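Local atomic coordinates of D,D-dipeptidase/D,D-carboxypeptidase (Enterococcus faecalis, PDB entry 4MUQ), a protein that is a zinc-dependent D,D-peptidase of vancomycin resistance, taken to cleave D-Ala-D-Ala dipeptides and to remove the terminal D-alanine from peptidoglycan precursors. Residues A[18-22]-A[187-191]; A[216-220]-A[240-244]. All coordinates share one frame; numbering follows the deposited sequence.

Interaction 1. Residues A[18-22]-A[187-191]; sequences LLLVN and LEEYT. With PE3 (3,6,9,12,15,18,21,24,27,30,33,36,39-tridecaoxahentetracontane-1,41-diol), chain H.
L20 of the loop 18-22 drops its isobutyl group onto the first turn of helix 187-194, a loop-on-helix packing within the hedgehog/DD-peptidase fold of this M15B enzyme. With CG anti to the backbone N (chi1 178°), the leucine divides its methyls, CD1 going to L187 and E188 and CD2 to T191. CD1 reaches CG of L187 at 4.0 Å and also touches E188 OE2 at 3.6 Å, where the two side chains run about perpendicular. CD2 lies against T191, nearest its OG1, with CB and CG2 just behind. Two residues earlier, CD2 of L18 meets the Y190 ring at its edge, 4.1 Å from CE2, and the phenol hydroxyl goes on to H176 of helix 176-183.

Polar groups close both ends. The N22 amide and E188 carboxylate face each other, nearly coplanar at 10° apart, and N22 ND2 gives E188 OE2 an almost straight bond of 3.0 Å on the anti lone pair. The E188 chain is bent at chi2 (77°), and its OE1 forms a salt bridge with R151, so both oxygens are held and the carboxylate's rotation should be restrained. At the other end one water donates to L18 O and to T191 OG1. That hydroxyl in turn donates to L187 O at 2.7 Å, from the face of the carbonyl plane opposite to the one approached by T191 N.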
# COMPACT_ATOMS: atom_id res chain seq x y z
N LEU A 18 5.80 -1.21 3.02
CA LEU A 18 6.02 0.20 2.69
C LEU A 18 6.79 0.45 1.40
O LEU A 18 7.31 1.54 1.19
CB LEU A 18 6.68 0.93 3.86
CG LEU A 18 5.75 1.18 5.05
CD1 LEU A 18 6.53 1.49 6.32
CD2 LEU A 18 4.82 2.34 4.71
N LEU A 19 6.84 -0.55 0.52
CA LEU A 19 7.51 -0.34 -0.76
C LEU A 19 6.90 0.81 -1.52
O LEU A 19 5.68 0.86 -1.74
CB LEU A 19 7.39 -1.59 -1.64
CG LEU A 19 8.01 -2.86 -1.08
CD1 LEU A 19 7.72 -4.01 -2.03
CD2 LEU A 19 9.52 -2.70 -0.85
N LEU A 20 7.75 1.73 -1.99
CA LEU A 20 7.29 2.73 -2.94
C LEU A 20 7.52 2.21 -4.35
O LEU A 20 8.67 2.08 -4.80
CB LEU A 20 8.05 4.04 -2.73
CG LEU A 20 7.68 5.15 -3.72
CD1 LEU A 20 6.19 5.49 -3.64
CD2 LEU A 20 8.49 6.39 -3.44
N VAL A 21 6.44 1.88 -5.05
CA VAL A 21 6.50 1.32 -6.40
C VAL A 21 5.85 2.32 -7.34
O VAL A 21 4.66 2.64 -7.19
CB VAL A 21 5.75 -0.02 -6.49
CG1 VAL A 21 5.82 -0.58 -7.91
CG2 VAL A 21 6.33 -1.01 -5.50
N ASN A 22 6.63 2.87 -8.26
CA ASN A 22 6.11 3.88 -9.19
C ASN A 22 7.00 3.91 -10.42
O ASN A 22 7.85 3.02 -10.60
CB ASN A 22 5.92 5.25 -8.50
CG ASN A 22 7.23 5.91 -8.10
OD1 ASN A 22 8.31 5.54 -8.57
ND2 ASN A 22 7.14 6.90 -7.23
N LEU A 187 2.07 8.47 -0.85
CA LEU A 187 3.12 7.55 -0.41
C LEU A 187 4.51 8.08 -0.75
O LEU A 187 5.45 7.90 0.04
CB LEU A 187 2.90 6.13 -0.96
CG LEU A 187 3.88 5.07 -0.44
CD1 LEU A 187 3.86 4.97 1.09
CD2 LEU A 187 3.53 3.74 -1.07
N GLU A 188 4.66 8.76 -1.89
CA GLU A 188 5.92 9.42 -2.25
C GLU A 188 6.36 10.39 -1.15
O GLU A 188 7.52 10.37 -0.72
CB GLU A 188 5.76 10.19 -3.56
CG GLU A 188 5.79 9.32 -4.83
CD GLU A 188 4.50 8.56 -5.11
OE1 GLU A 188 3.47 8.82 -4.46
OE2 GLU A 188 4.55 7.67 -6.00
N GLU A 189 5.44 11.23 -0.70
CA GLU A 189 5.75 12.19 0.33
C GLU A 189 6.12 11.51 1.65
O GLU A 189 7.07 11.93 2.31
CB GLU A 189 4.59 13.17 0.52
CG GLU A 189 4.47 14.18 -0.61
CD GLU A 189 3.11 14.84 -0.64
OE1 GLU A 189 2.13 14.12 -0.95
OE2 GLU A 189 3.02 16.06 -0.37
N TYR A 190 5.37 10.48 2.03
CA TYR A 190 5.64 9.77 3.27
C TYR A 190 7.02 9.10 3.24
O TYR A 190 7.74 9.08 4.24
CB TYR A 190 4.55 8.74 3.56
CG TYR A 190 4.69 8.09 4.92
CD1 TYR A 190 4.62 8.85 6.08
CD2 TYR A 190 4.90 6.72 5.05
CE1 TYR A 190 4.76 8.27 7.33
CE2 TYR A 190 5.04 6.13 6.31
CZ TYR A 190 4.96 6.92 7.44
OH TYR A 190 5.09 6.36 8.70
N THR A 191 7.38 8.57 2.08
CA THR A 191 8.67 7.89 1.93
C THR A 191 9.83 8.87 2.19
O THR A 191 10.82 8.52 2.86
CB THR A 191 8.77 7.25 0.53
OG1 THR A 191 7.67 6.34 0.35
CG2 THR A 191 10.05 6.45 0.36
O43 PE3 H . 10.01 12.37 -11.29
C42 PE3 H . 8.79 11.81 -10.80
C41 PE3 H . 7.65 11.93 -11.82
O40 PE3 H . 6.49 11.30 -11.22
C39 PE3 H . 6.98 9.98 -10.97
C38 PE3 H . 6.14 8.96 -10.29
O37 PE3 H . 7.07 7.86 -10.27
O HOH W 1 7.35 4.19 2.04

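Interaction 2. Residues A[216-220]-A[240-244]; sequences YYVPA and NNIDG
The phenol ring of Y217 presents its edge to D243: OD1 lies near the ring plane, and the hydroxyl donates to it over 2.7 Å. Ring and carboxylate stand 77° apart, and the hydroxyl meets OD1 from above the carboxylate plane. From the opposite face of that plane N240 ND2 donates to the same oxygen, 2.9 Å away and nearly straight, on the syn side but tilted out of the carboxylate plane. Two donors thus grip OD1, and with OD2 in a salt bridge to K195 the carboxylate is probably stabilised as an anion. The N240 amide approaches the Y217 ring obliquely, its plane turned 29° from the ring's, with ND2 3.6 Å from CE1.

The other end of that amide organises the turn. N240 CG sits between the backbone N and the carbonyl carbon (chi1 66°), which aims OD1 back at the chain that follows. There it accepts from I242 N in an Asx turn and from D243 N in an Asx motif, the latter in the carbonyl plane on a lone pair; G244 N adds a longer third bond from above the plane.

P219 and G244 form an antiparallel non-hydrogen-bonded pair, their CA atoms 4.2 Å apart. The bare CA of G244 comes within 3.4 Å of V218 O and also lies beside the Y217 hydroxyl, a tight fit at a residue without a side chain. Just beyond, A220 N donates to D243 O at 2.9 Å, and a water bridges that oxygen to A220 O.

The contact lies where strand 213-219 ends beside the start of strand 244-250, at the turn from strand 234-239; T225 of strand 224-230 packs on V218 and A220, and helix 187-194 touches N240 and I242 through T191.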
# COMPACT_ATOMS: atom_id res chain seq x y z
N TYR A 216 10.99 4.76 12.66
CA TYR A 216 12.23 5.39 12.22
C TYR A 216 12.79 4.74 10.96
O TYR A 216 12.46 3.61 10.61
CB TYR A 216 13.28 5.44 13.35
CG TYR A 216 13.74 4.11 13.90
CD1 TYR A 216 14.94 3.53 13.47
CD2 TYR A 216 12.99 3.43 14.85
CE1 TYR A 216 15.37 2.32 13.98
CE2 TYR A 216 13.41 2.22 15.37
CZ TYR A 216 14.60 1.67 14.93
OH TYR A 216 15.03 0.47 15.44
N TYR A 217 13.64 5.50 10.28
CA TYR A 217 14.27 5.07 9.05
C TYR A 217 15.71 4.64 9.32
O TYR A 217 16.39 5.23 10.15
CB TYR A 217 14.27 6.23 8.05
CG TYR A 217 15.09 5.99 6.81
CD1 TYR A 217 14.61 5.19 5.77
CD2 TYR A 217 16.34 6.57 6.66
CE1 TYR A 217 15.36 4.98 4.64
CE2 TYR A 217 17.10 6.36 5.53
CZ TYR A 217 16.60 5.56 4.52
OH TYR A 217 17.36 5.35 3.39
N VAL A 218 16.13 3.58 8.62
CA VAL A 218 17.50 3.09 8.69
C VAL A 218 18.02 2.95 7.26
O VAL A 218 17.48 2.16 6.49
CB VAL A 218 17.57 1.71 9.38
CG1 VAL A 218 19.00 1.19 9.41
CG2 VAL A 218 17.00 1.78 10.79
N PRO A 219 19.05 3.72 6.89
CA PRO A 219 19.58 3.57 5.53
C PRO A 219 20.26 2.21 5.32
O PRO A 219 20.93 1.70 6.21
CB PRO A 219 20.64 4.68 5.46
CG PRO A 219 21.07 4.89 6.88
CD PRO A 219 19.82 4.68 7.69
N ALA A 220 20.09 1.63 4.14
CA ALA A 220 20.72 0.35 3.84
C ALA A 220 22.20 0.52 3.56
O ALA A 220 22.62 1.42 2.83
CB ALA A 220 20.04 -0.32 2.66
N ASN A 240 11.81 0.28 1.80
CA ASN A 240 11.06 1.33 1.13
C ASN A 240 11.13 1.24 -0.40
O ASN A 240 10.58 2.10 -1.11
CB ASN A 240 11.43 2.72 1.62
CG ASN A 240 12.86 3.13 1.28
OD1 ASN A 240 13.59 2.43 0.57
ND2 ASN A 240 13.26 4.29 1.81
N ASN A 241 11.81 0.20 -0.88
CA ASN A 241 11.99 -0.09 -2.31
C ASN A 241 13.05 0.77 -2.99
O ASN A 241 13.21 0.71 -4.21
CB ASN A 241 10.66 0.01 -3.09
CG ASN A 241 10.65 -0.88 -4.32
OD1 ASN A 241 11.19 -1.99 -4.30
ND2 ASN A 241 10.05 -0.39 -5.40
N ILE A 242 13.78 1.54 -2.19
CA ILE A 242 14.72 2.50 -2.76
C ILE A 242 16.10 2.44 -2.13
O ILE A 242 17.10 2.19 -2.80
CB ILE A 242 14.19 3.95 -2.61
CG1 ILE A 242 12.76 4.09 -3.13
CG2 ILE A 242 15.12 4.94 -3.32
CD1 ILE A 242 12.16 5.46 -2.87
N ASP A 243 16.16 2.66 -0.82
CA ASP A 243 17.45 2.90 -0.21
C ASP A 243 17.56 2.50 1.25
O ASP A 243 18.60 2.71 1.85
CB ASP A 243 17.83 4.39 -0.37
CG ASP A 243 16.74 5.33 0.16
OD1 ASP A 243 16.04 4.97 1.12
OD2 ASP A 243 16.61 6.45 -0.39
N GLY A 244 16.52 1.93 1.84
CA GLY A 244 16.59 1.61 3.25
C GLY A 244 15.34 0.99 3.83
O GLY A 244 14.46 0.48 3.10
O HOH W 2 21.27 3.16 1.00

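Overall arrangement
Both segments of interaction 1 precede those of interaction 2 in sequence, and their centres are 11 Å apart. The loop 18-22 joins them: it packs on helix 187-194 and also bonds to the turn 240-244, with L20 N probably donating to N240 O at 3.0 Å and N241 ND2 to L20 O at 2.9 Å. Interaction 1 is buried about 8 Å from the chain centre, with the side chain of N22 about 9 Å from the bound phosphinate analogues. Interaction 2 lies farther out, at one end of the sheet containing strands 203-205, 213-219, 234-239 and 244-250. Loop 18-22 thus connects the turn of this C-terminal sheet to helix 187-194, whose L187 side chain is about 9 Å from that of the zinc ligand H168.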